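Local coordinates for purine nucleoside phosphorylase (Bacillus licheniformis, PDB 6DZD), which probably splits adenosine, inosine and S-methyl-5'-thioadenosine with phosphate, may also deaminate adenosine, and carries a bound zinc ion, at residues Tyr191-Asp194 with Asp195-Asp199; Tyr221-Leu225 with Lys226-Arg230; Ala236-Asn240 with Gly241-Val245; Ser246-Thr250 with Ser251-Ser255. All blocks are in the same frame, centred on the assembly; numbering follows the deposited sequence.

Contact 1: Tyr191-Asp194 with Asp195-Asp199; sequences YTVD and DHVID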
loop_
_atom_site.group_PDB
_atom_site.type_symbol
_atom_site.label_atom_id
_atom_site.label_comp_id
_atom_site.label_asym_id
_atom_site.label_seq_id
_atom_site.Cartn_x
_atom_site.Cartn_y
_atom_site.Cartn_z
ATOM N N TYR A 191 -13.027 8.072 -8.991
ATOM C CA TYR A 191 -12.631 8.886 -7.837
ATOM C C TYR A 191 -12.767 10.380 -8.133
ATOM O O TYR A 191 -12.026 10.924 -8.963
ATOM C CB TYR A 191 -11.201 8.556 -7.420
ATOM C CG TYR A 191 -10.802 9.172 -6.095
ATOM C CD1 TYR A 191 -11.639 9.072 -4.985
ATOM C CD2 TYR A 191 -9.587 9.853 -5.945
ATOM C CE1 TYR A 191 -11.277 9.627 -3.765
ATOM C CE2 TYR A 191 -9.230 10.413 -4.729
ATOM C CZ TYR A 191 -10.078 10.294 -3.641
ATOM O OH TYR A 191 -9.749 10.853 -2.418
ATOM N N THR A 192 -13.704 11.050 -7.450
ATOM C CA THR A 192 -13.854 12.494 -7.594
ATOM C C THR A 192 -13.714 13.183 -6.242
ATOM O O THR A 192 -14.123 12.648 -5.217
ATOM C CB THR A 192 -15.195 12.890 -8.250
ATOM O OG1 THR A 192 -16.291 12.494 -7.416
ATOM C CG2 THR A 192 -15.339 12.264 -9.654
ATOM N N VAL A 193 -13.113 14.373 -6.242
ATOM C CA VAL A 193 -12.747 15.072 -5.013
ATOM C C VAL A 193 -13.189 16.528 -5.110
ATOM O O VAL A 193 -13.475 17.044 -6.189
ATOM C CB VAL A 193 -11.234 14.974 -4.716
ATOM C CG1 VAL A 193 -10.849 13.520 -4.460
ATOM C CG2 VAL A 193 -10.416 15.566 -5.857
ATOM N N ASP A 194 -13.237 17.193 -3.957
ATOM C CA ASP A 194 -13.597 18.604 -3.890
ATOM C C ASP A 194 -12.348 19.489 -3.985
ATOM O O ASP A 194 -11.234 19.015 -4.224
ATOM C CB ASP A 194 -14.419 18.887 -2.624
ATOM C CG ASP A 194 -13.714 18.459 -1.323
ATOM O OD1 ASP A 194 -12.463 18.329 -1.298
ATOM O OD2 ASP A 194 -14.432 18.263 -0.306
ATOM N N ASP A 195 -12.544 20.802 -3.827
ATOM C CA ASP A 195 -11.438 21.745 -3.804
ATOM C C ASP A 195 -10.518 21.494 -2.639
ATOM O O ASP A 195 -9.308 21.740 -2.736
ATOM C CB ASP A 195 -11.959 23.175 -3.718
ATOM C CG ASP A 195 -12.529 23.660 -5.023
ATOM O OD1 ASP A 195 -11.718 23.999 -5.906
ATOM O OD2 ASP A 195 -13.773 23.680 -5.172
ATOM N N HIS A 196 -11.069 21.061 -1.511
ATOM C CA HIS A 196 -10.227 20.927 -0.335
ATOM C C HIS A 196 -9.104 19.933 -0.592
ATOM O O HIS A 196 -7.953 20.178 -0.214
ATOM C CB HIS A 196 -11.065 20.499 0.867
ATOM C CG HIS A 196 -10.239 20.134 2.058
ATOM N ND1 HIS A 196 -9.655 21.077 2.873
ATOM C CD2 HIS A 196 -9.861 18.929 2.544
ATOM C CE1 HIS A 196 -8.966 20.470 3.819
ATOM N NE2 HIS A 196 -9.077 19.166 3.644
ATOM N N VAL A 197 -9.400 18.851 -1.318
ATOM C CA VAL A 197 -8.365 17.884 -1.659
ATOM C C VAL A 197 -7.454 18.437 -2.742
ATOM O O VAL A 197 -6.229 18.456 -2.590
ATOM C CB VAL A 197 -9.008 16.554 -2.085
ATOM C CG1 VAL A 197 -7.977 15.626 -2.667
ATOM C CG2 VAL A 197 -9.643 15.906 -0.898
ATOM N N ILE A 198 -8.045 18.990 -3.802
ATOM C CA ILE A 198 -7.268 19.401 -4.966
ATOM C C ILE A 198 -6.341 20.545 -4.609
ATOM O O ILE A 198 -5.197 20.596 -5.075
ATOM C CB ILE A 198 -8.200 19.765 -6.139
ATOM C CG1 ILE A 198 -8.752 18.496 -6.779
ATOM C CG2 ILE A 198 -7.472 20.602 -7.182
ATOM C CD1 ILE A 198 -7.678 17.586 -7.360
ATOM N N ASP A 199 -6.800 21.467 -3.761
ATOM C CA ASP A 199 -5.913 22.528 -3.302
ATOM C C ASP A 199 -4.674 21.949 -2.629
ATOM O O ASP A 199 -3.575 22.499 -2.755
ATOM C CB ASP A 199 -6.648 23.488 -2.366
ATOM C CG ASP A 199 -7.582 24.431 -3.109
ATOM O OD1 ASP A 199 -7.502 24.520 -4.356
ATOM O OD2 ASP A 199 -8.402 25.089 -2.439
#

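Contact 2: Tyr221-Leu225 with Lys226-Arg230; sequences YRLEL and KEVNR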
loop_
_atom_site.group_PDB
_atom_site.type_symbol
_atom_site.label_atom_id
_atom_site.label_comp_id
_atom_site.label_asym_id
_atom_site.label_seq_id
_atom_site.Cartn_x
_atom_site.Cartn_y
_atom_site.Cartn_z
ATOM N N TYR A 221 -13.761 17.287 -9.271
ATOM C CA TYR A 221 -12.537 16.988 -9.979
ATOM C C TYR A 221 -12.318 15.486 -9.990
ATOM O O TYR A 221 -12.533 14.808 -8.985
ATOM C CB TYR A 221 -11.338 17.677 -9.312
ATOM C CG TYR A 221 -11.518 19.155 -9.034
ATOM C CD1 TYR A 221 -11.204 20.094 -10.001
ATOM C CD2 TYR A 221 -11.997 19.605 -7.808
ATOM C CE1 TYR A 221 -11.361 21.422 -9.769
ATOM C CE2 TYR A 221 -12.162 20.951 -7.567
ATOM C CZ TYR A 221 -11.835 21.848 -8.557
ATOM O OH TYR A 221 -11.973 23.193 -8.362
ATOM N N ARG A 222 -11.843 14.989 -11.122
ATOM C CA ARG A 222 -11.386 13.619 -11.271
ATOM C C ARG A 222 -9.903 13.603 -10.932
ATOM O O ARG A 222 -9.162 14.497 -11.344
ATOM C CB ARG A 222 -11.606 13.171 -12.712
ATOM C CG ARG A 222 -11.876 11.729 -12.904
ATOM C CD ARG A 222 -12.763 11.504 -14.126
ATOM N NE ARG A 222 -14.190 11.662 -13.829
ATOM C CZ ARG A 222 -14.921 10.851 -13.054
ATOM N NH1 ARG A 222 -14.381 9.799 -12.443
ATOM N NH2 ARG A 222 -16.211 11.093 -12.887
ATOM N N LEU A 223 -9.466 12.586 -10.194
ATOM C CA LEU A 223 -8.111 12.567 -9.652
ATOM C C LEU A 223 -7.528 11.163 -9.730
ATOM O O LEU A 223 -8.166 10.205 -9.286
ATOM C CB LEU A 223 -8.112 13.069 -8.201
ATOM C CG LEU A 223 -6.810 12.990 -7.398
ATOM C CD1 LEU A 223 -5.705 13.713 -8.141
ATOM C CD2 LEU A 223 -7.025 13.555 -6.005
ATOM N N GLU A 224 -6.324 11.043 -10.298
ATOM C CA GLU A 224 -5.602 9.771 -10.406
ATOM C C GLU A 224 -4.494 9.720 -9.347
ATOM O O GLU A 224 -3.387 10.225 -9.560
ATOM C CB GLU A 224 -5.039 9.615 -11.812
ATOM C CG GLU A 224 -4.248 8.344 -12.037
ATOM C CD GLU A 224 -5.151 7.141 -12.230
ATOM O OE1 GLU A 224 -6.235 7.277 -12.837
ATOM O OE2 GLU A 224 -4.763 6.049 -11.778
ATOM N N LEU A 225 -4.783 9.089 -8.207
ATOM C CA LEU A 225 -3.849 9.142 -7.083
ATOM C C LEU A 225 -2.564 8.363 -7.349
ATOM O O LEU A 225 -1.520 8.680 -6.766
ATOM C CB LEU A 225 -4.532 8.609 -5.828
ATOM C CG LEU A 225 -5.549 9.562 -5.226
ATOM C CD1 LEU A 225 -6.267 8.877 -4.100
ATOM C CD2 LEU A 225 -4.848 10.863 -4.780
ATOM N N LYS A 226 -2.622 7.336 -8.207
ATOM C CA LYS A 226 -1.414 6.599 -8.569
ATOM C C LYS A 226 -0.434 7.489 -9.324
ATOM O O LYS A 226 0.784 7.343 -9.189
ATOM C CB LYS A 226 -1.773 5.391 -9.436
ATOM C CG LYS A 226 -2.643 4.314 -8.808
ATOM C CD LYS A 226 -2.890 3.214 -9.835
ATOM C CE LYS A 226 -4.033 2.325 -9.445
ATOM N NZ LYS A 226 -4.489 1.487 -10.593
ATOM N N GLU A 227 -0.953 8.400 -10.144
ATOM C CA GLU A 227 -0.082 9.190 -11.003
ATOM C C GLU A 227 0.643 10.268 -10.215
ATOM O O GLU A 227 1.809 10.565 -10.490
ATOM C CB GLU A 227 -0.893 9.792 -12.153
ATOM C CG GLU A 227 -0.084 10.594 -13.157
ATOM C CD GLU A 227 0.981 9.775 -13.894
ATOM O OE1 GLU A 227 0.999 8.515 -13.787
ATOM O OE2 GLU A 227 1.801 10.420 -14.592
ATOM N N VAL A 228 -0.038 10.879 -9.248
ATOM C CA VAL A 228 0.635 11.844 -8.397
ATOM C C VAL A 228 1.751 11.162 -7.633
ATOM O O VAL A 228 2.838 11.723 -7.461
ATOM C CB VAL A 228 -0.362 12.512 -7.440
ATOM C CG1 VAL A 228 0.338 13.588 -6.638
ATOM C CG2 VAL A 228 -1.543 13.067 -8.207
ATOM N N ASN A 229 1.497 9.951 -7.146
ATOM C CA ASN A 229 2.553 9.231 -6.453
ATOM C C ASN A 229 3.680 8.847 -7.408
ATOM O O ASN A 229 4.860 9.008 -7.073
ATOM C CB ASN A 229 1.974 8.017 -5.740
ATOM C CG ASN A 229 1.285 8.395 -4.454
ATOM O OD1 ASN A 229 1.931 8.586 -3.425
ATOM N ND2 ASN A 229 -0.027 8.533 -4.505
ATOM N N ARG A 230 3.350 8.369 -8.608
ATOM C CA ARG A 230 4.413 8.105 -9.568
ATOM C C ARG A 230 5.222 9.365 -9.836
ATOM O O ARG A 230 6.455 9.318 -9.913
ATOM C CB ARG A 230 3.847 7.547 -10.863
ATOM C CG ARG A 230 4.920 7.076 -11.808
ATOM C CD ARG A 230 4.426 7.103 -13.259
ATOM N NE ARG A 230 4.239 8.464 -13.751
ATOM C CZ ARG A 230 5.244 9.238 -14.153
ATOM N NH1 ARG A 230 5.016 10.470 -14.587
ATOM N NH2 ARG A 230 6.488 8.773 -14.113
HETATM O O HOH W 1 -6.061 3.457 -11.928
#

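Contact 3: Ala236-Asn240 with Gly241-Val245; sequences AGIPN and GQIEV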
loop_
_atom_site.group_PDB
_atom_site.type_symbol
_atom_site.label_atom_id
_atom_site.label_comp_id
_atom_site.label_asym_id
_atom_site.label_seq_id
_atom_site.Cartn_x
_atom_site.Cartn_y
_atom_site.Cartn_z
ATOM N N ALA A 236 11.436 12.376 -6.587
ATOM C CA ALA A 236 12.340 12.013 -5.511
ATOM C C ALA A 236 13.662 11.453 -6.015
ATOM O O ALA A 236 14.608 11.345 -5.229
ATOM C CB ALA A 236 11.668 11.015 -4.584
ATOM N N GLY A 237 13.752 11.069 -7.283
ATOM C CA GLY A 237 14.997 10.558 -7.821
ATOM C C GLY A 237 14.898 9.149 -8.344
ATOM O O GLY A 237 15.905 8.593 -8.801
ATOM N N ILE A 238 13.752 8.509 -8.272
ATOM C CA ILE A 238 13.650 7.169 -8.840
ATOM C C ILE A 238 13.482 7.303 -10.349
ATOM O O ILE A 238 12.609 8.069 -10.796
ATOM C CB ILE A 238 12.486 6.409 -8.219
ATOM C CG1 ILE A 238 12.739 6.173 -6.734
ATOM C CG2 ILE A 238 12.311 5.100 -8.914
ATOM C CD1 ILE A 238 11.696 5.292 -6.100
ATOM N N PRO A 239 14.268 6.588 -11.154
ATOM C CA PRO A 239 14.074 6.659 -12.607
ATOM C C PRO A 239 12.731 6.060 -12.994
ATOM O O PRO A 239 12.302 5.045 -12.444
ATOM C CB PRO A 239 15.246 5.846 -13.178
ATOM C CG PRO A 239 16.002 5.310 -12.049
ATOM C CD PRO A 239 15.311 5.629 -10.758
ATOM N N ASN A 240 12.043 6.734 -13.923
ATOM C CA ASN A 240 10.696 6.309 -14.289
ATOM C C ASN A 240 10.673 4.870 -14.801
ATOM O O ASN A 240 9.680 4.157 -14.603
ATOM C CB ASN A 240 10.107 7.263 -15.329
ATOM C CG ASN A 240 8.611 7.030 -15.546
ATOM O OD1 ASN A 240 7.889 6.646 -14.613
ATOM N ND2 ASN A 240 8.139 7.254 -16.777
ATOM N N GLY A 241 11.759 4.432 -15.453
ATOM C CA GLY A 241 11.833 3.069 -15.942
ATOM C C GLY A 241 11.760 2.031 -14.841
ATOM O O GLY A 241 11.342 0.895 -15.085
ATOM N N GLN A 242 12.155 2.398 -13.620
ATOM C CA GLN A 242 12.153 1.488 -12.484
ATOM C C GLN A 242 10.886 1.604 -11.640
ATOM O O GLN A 242 10.893 1.204 -10.469
ATOM C CB GLN A 242 13.383 1.724 -11.616
ATOM C CG GLN A 242 14.567 0.858 -11.984
ATOM C CD GLN A 242 15.890 1.531 -11.682
ATOM O OE1 GLN A 242 16.789 1.558 -12.530
ATOM N NE2 GLN A 242 16.025 2.071 -10.473
ATOM N N ILE A 243 9.816 2.177 -12.190
ATOM C CA ILE A 243 8.521 2.256 -11.517
ATOM C C ILE A 243 7.475 1.534 -12.369
ATOM O O ILE A 243 7.343 1.799 -13.572
ATOM C CB ILE A 243 8.109 3.715 -11.240
ATOM C CG1 ILE A 243 9.202 4.434 -10.462
ATOM C CG2 ILE A 243 6.789 3.779 -10.470
ATOM C CD1 ILE A 243 8.967 5.912 -10.372
ATOM N N GLU A 244 6.734 0.622 -11.747
ATOM C CA GLU A 244 5.662 -0.089 -12.430
ATOM C C GLU A 244 4.352 0.168 -11.697
ATOM O O GLU A 244 4.249 -0.074 -10.489
ATOM C CB GLU A 244 5.966 -1.592 -12.525
ATOM C CG GLU A 244 7.306 -1.951 -13.190
ATOM C CD GLU A 244 7.236 -1.959 -14.698
ATOM O OE1 GLU A 244 6.333 -1.283 -15.264
ATOM O OE2 GLU A 244 8.075 -2.666 -15.326
ATOM N N VAL A 245 3.357 0.651 -12.434
ATOM C CA VAL A 245 2.052 1.009 -11.892
ATOM C C VAL A 245 1.031 -0.027 -12.340
ATOM O O VAL A 245 0.789 -0.190 -13.537
ATOM C CB VAL A 245 1.642 2.410 -12.348
ATOM C CG1 VAL A 245 0.294 2.759 -11.788
ATOM C CG2 VAL A 245 2.724 3.415 -11.936
HETATM O O HOH W 2 5.902 3.891 -14.386
#

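Contact 4: Ser246-Thr250 with Ser251-Ser255; sequences SSLCT and SCERS. With ZN (zinc ion), chain C.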
loop_
_atom_site.group_PDB
_atom_site.type_symbol
_atom_site.label_atom_id
_atom_site.label_comp_id
_atom_site.label_asym_id
_atom_site.label_seq_id
_atom_site.Cartn_x
_atom_site.Cartn_y
_atom_site.Cartn_z
ATOM N N SER A 246 0.417 -0.706 -11.375
ATOM C CA SER A 246 -0.670 -1.628 -11.661
ATOM C C SER A 246 -1.873 -0.867 -12.205
ATOM O O SER A 246 -2.239 0.189 -11.684
ATOM C CB SER A 246 -1.053 -2.382 -10.389
ATOM O OG SER A 246 -2.259 -3.105 -10.550
ATOM N N SER A 247 -2.482 -1.388 -13.264
ATOM C CA SER A 247 -3.641 -0.725 -13.843
ATOM C C SER A 247 -4.944 -1.070 -13.128
ATOM O O SER A 247 -5.971 -0.434 -13.408
ATOM C CB SER A 247 -3.749 -1.090 -15.316
ATOM O OG SER A 247 -3.817 -2.495 -15.434
ATOM N N LEU A 248 -4.905 -1.980 -12.153
ATOM C CA LEU A 248 -6.122 -2.466 -11.521
ATOM C C LEU A 248 -6.752 -1.387 -10.644
ATOM O O LEU A 248 -6.075 -0.730 -9.851
ATOM C CB LEU A 248 -5.830 -3.724 -10.694
ATOM C CG LEU A 248 -5.425 -4.979 -11.497
ATOM C CD1 LEU A 248 -5.065 -6.122 -10.561
ATOM C CD2 LEU A 248 -6.485 -5.428 -12.494
ATOM N N CYS A 249 -8.048 -1.185 -10.822
ATOM C CA CYS A 249 -8.841 -0.267 -10.017
ATOM C C CYS A 249 -9.619 -1.063 -8.972
ATOM O O CYS A 249 -10.350 -2.000 -9.308
ATOM C CB CYS A 249 -9.786 0.534 -10.912
ATOM S SG CYS A 249 -10.890 1.638 -10.041
ATOM N N THR A 250 -9.444 -0.708 -7.704
ATOM C CA THR A 250 -10.111 -1.472 -6.654
ATOM C C THR A 250 -11.630 -1.310 -6.720
ATOM O O THR A 250 -12.372 -2.243 -6.374
ATOM C CB THR A 250 -9.555 -1.082 -5.274
ATOM O OG1 THR A 250 -9.694 0.324 -5.050
ATOM C CG2 THR A 250 -8.095 -1.461 -5.172
ATOM N N SER A 251 -12.110 -0.141 -7.154
ATOM C CA SER A 251 -13.545 0.051 -7.344
ATOM C C SER A 251 -14.081 -0.794 -8.501
ATOM O O SER A 251 -15.131 -1.439 -8.378
ATOM C CB SER A 251 -13.841 1.534 -7.577
ATOM O OG SER A 251 -15.216 1.757 -7.814
ATOM N N CYS A 252 -13.375 -0.803 -9.633
ATOM C CA CYS A 252 -13.895 -1.487 -10.810
ATOM C C CYS A 252 -13.893 -3.001 -10.639
ATOM O O CYS A 252 -14.865 -3.669 -11.004
ATOM C CB CYS A 252 -13.086 -1.095 -12.040
ATOM S SG CYS A 252 -13.458 0.520 -12.696
ATOM N N GLU A 253 -12.837 -3.558 -10.057
ATOM C CA GLU A 253 -12.650 -5.010 -10.029
ATOM C C GLU A 253 -13.469 -5.589 -8.884
ATOM O O GLU A 253 -12.975 -5.830 -7.779
ATOM C CB GLU A 253 -11.171 -5.365 -9.891
ATOM C CG GLU A 253 -10.227 -4.730 -10.937
ATOM C CD GLU A 253 -10.496 -5.230 -12.343
ATOM O OE1 GLU A 253 -9.971 -4.634 -13.320
ATOM O OE2 GLU A 253 -11.256 -6.214 -12.461
ATOM N N ARG A 254 -14.742 -5.863 -9.166
ATOM C CA ARG A 254 -15.645 -6.264 -8.096
ATOM C C ARG A 254 -15.357 -7.684 -7.607
ATOM O O ARG A 254 -15.538 -7.977 -6.424
ATOM C CB ARG A 254 -17.098 -6.148 -8.577
ATOM C CG ARG A 254 -17.591 -4.724 -8.851
ATOM C CD ARG A 254 -18.144 -4.545 -10.293
ATOM N NE ARG A 254 -19.376 -5.309 -10.537
ATOM C CZ ARG A 254 -20.590 -4.909 -10.160
ATOM N NH1 ARG A 254 -21.661 -5.672 -10.403
ATOM N NH2 ARG A 254 -20.729 -3.744 -9.525
ATOM N N SER A 255 -14.848 -8.559 -8.463
ATOM C CA SER A 255 -14.583 -9.913 -8.004
ATOM C C SER A 255 -13.233 -10.048 -7.315
ATOM O O SER A 255 -12.931 -11.128 -6.807
ATOM C CB SER A 255 -14.717 -10.928 -9.156
ATOM O OG SER A 255 -14.304 -10.401 -10.409
HETATM ZN ZN ZN C . -12.422 2.306 -11.584
#

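Contact 1: Tyr191-Asp194 with Asp195-Asp199
Asp194 OD1 receives the backbone N-H of Val197 at 3.1 Å, the bond by which an N-cap residue closes the open first turn of a helix. The N-H approaches nearly along the C-O axis of the carboxylate. It can do so because CG stands between the backbone N and the carbonyl carbon (chi1 56°), which folds the short side chain back over the helix start instead of out along the strand. The same oxygen also packs against the methylene of His196, with OD1 and CB 3.4 Å apart. The carbonyl of Asp194 opens the regular pattern of the helix: Ile198 N reaches Asp194 O at 3.2 Å, with an N-H...O angle of 165°. One residue thus serves the turn twice, once through its carboxylate and once through its backbone. Since a carboxylate placed here faces the positive end of the helix dipole, it is likely to be stabilised as the anion.

Below this polar cap lies an apolar contact. Val193 CG2 touches Ile198 CG1 at 3.5 Å, the two side chains crossing at about a right angle, while Val193 CB lies 3.8 Å from Val197 CB. Trp152 of helix 152-157 packs on Val197, and Asp195 turns its OD1 to a hydrogen bond with Tyr221 OH on the adjoining strand. The residue before the N-cap packing on the fourth residue of the helix is the hydrophobic staple, which here joins side-chain capping where strand 192-193 runs into helix 195-201.

Contact 2: Tyr221-Leu225 with Lys226-Arg230
Strand 220-223 passes into helix 225-236 at the N-cap residue Glu224, whose carbonyl accepts Glu227 N at 3.1 Å, from above the carbonyl plane, and more weakly Val228 N. At the next residue, Leu225 O is gripped by two donors of Asn229: its backbone N at 3.3 Å and, from the opposite face of the carbonyl plane, its ND2 at 2.7 Å. That oxygen lies in the amide plane of Asn229, whose ND2 also bonds to Thr155 OG1. With an alanine here Leu225 O would probably lose its shorter, side-chain donor, and Thr155 OG1 its amide partner.

The carboxylate of Glu224 does not cap the helix. With its chain bent at chi2 (78°), OE2 lies alongside the extended Lys226 and shares a water with NZ, while OE1 bonds to Ser188. Lys226 NZ continues to the carbonyls of Ser246 and Leu248. Farther along, Glu227 OE2 forms a salt bridge with Arg230 NH1 at 3.2 Å, one helical turn away. On the buried side Leu223 CD1 meets Val228 CG2 at 4.2 Å, the pair of positions that form a hydrophobic staple at a strand-to-helix junction.

Contact 3: Ala236-Asn240 with Gly241-Val245
Pro239 brings the CG-CD edge of its ring over one face of the Gln242 carboxamide, with Pro239 CG 3.6 Å from Gln242 NE2 and the two side chains set at a slant to each other. The N-H bonds of that amide are spent on other groups, since NE2 donates to the carbonyls of Ala176 and Ile178, just ahead of strand 179-182. Beside this contact the backbone makes a short 3-10 turn, two overlapping type I turns that link helix 225-236 to strand 243-245. Gln242 N donates to Pro239 O at 2.9 Å, and Ile243 N to Asn240 O at 3.1 Å. Both donors stand above the carbonyl planes. The helix itself ends at Gly237 in a Schellman motif, where a phi of 120° calls for glycine.

With a leucine in place of Gln242, the carbonyls of Ala176 and Ile178 would probably lose the side-chain donor they share.

The inner side of the turn is apolar. Ile238 CG2 rests on Ile243 CG1 at 3.5 Å, the side chains crossing at about a right angle; CG2, which stands anti to the backbone N, is the branch of Ile238 turned to its partner. Around this pair, Val164 of helix 159-169 touches Ile238, and Leu233 of helix 225-236 touches Ile243. On the outer side a water donates to Ile243 O at 2.7 Å and, weakly, to Asn240 OD1.

Contact 4: Ser246-Thr250 with Ser251-Ser255
Cys249 and Cys252 hold the zinc ion between them, Cys249 SG at 2.3 Å and Cys252 SG at 2.4 Å, and the turn is most compact round the first of the two. The sulfur of Cys249 stands anti to its backbone N (chi1 177°), a setting that brings it to the metal and also to the amide of Cys252. Cys252 N donates to Cys249 SG at 3.5 Å, and such a bond probably draws off some of the thiolate's charge. The two CB atoms of the cysteines meet at 3.8 Å. Just behind, Glu253 N reaches Cys249 O at 3.0 Å, almost straight off the carbonyl, so both the sulfur and the carbonyl of Cys249 are held by the chain that follows. Glu253, its chain bent at chi2 (-65°), adds to this packed side: CG lies beside the same carbonyl, and OE1 comes within 3.7 Å of CD2 of the buried Leu248, the side chains crossing at about a right angle. Cys189 and Cys190 supply the other two ligands, completing a Cys4 site of which this CxxC turn is one half.

The solvent side begins at the metal itself, where Cys252 is exposed although it binds zinc. Arg254 and Ser255 lie exposed too, after an inverse gamma turn centred on Glu253.

The loop runs on from strand 243-245, and Ser246 still pairs by its backbone with Ile182. An ST turn follows, with Leu248 N bonded to Ser246 OG. The start of helix 225-236 lies on this side, while Thr250 OG1 bonds to Asp131 and its backbone pairs with Ala185, beyond strand 179-182.

The four contacts follow one another along the chain, and contact 2 is the one that the other three all touch. Contacts 1 and 2, whose centres are 11 Å apart, each lead a strand of one small antiparallel sheet into a helix, and Tyr191 CE2 packs on Leu225 CD1 at 3.4 Å. From contact 2, Arg230 bonds weakly to Asn240 in contact 3, and Lys226 CD lies 3.8 Å from Val245 CG1. The zinc ion belongs to contact 4, yet the side chain of Glu224 in contact 2 is about 8 Å from it, and that of Val193 in contact 1 about 13 Å. The side chains of Ile198 in contact 1 and Leu223 in contact 2 are each about 9 Å from the potassium ion. Contact 3 lies apart from the metal sites.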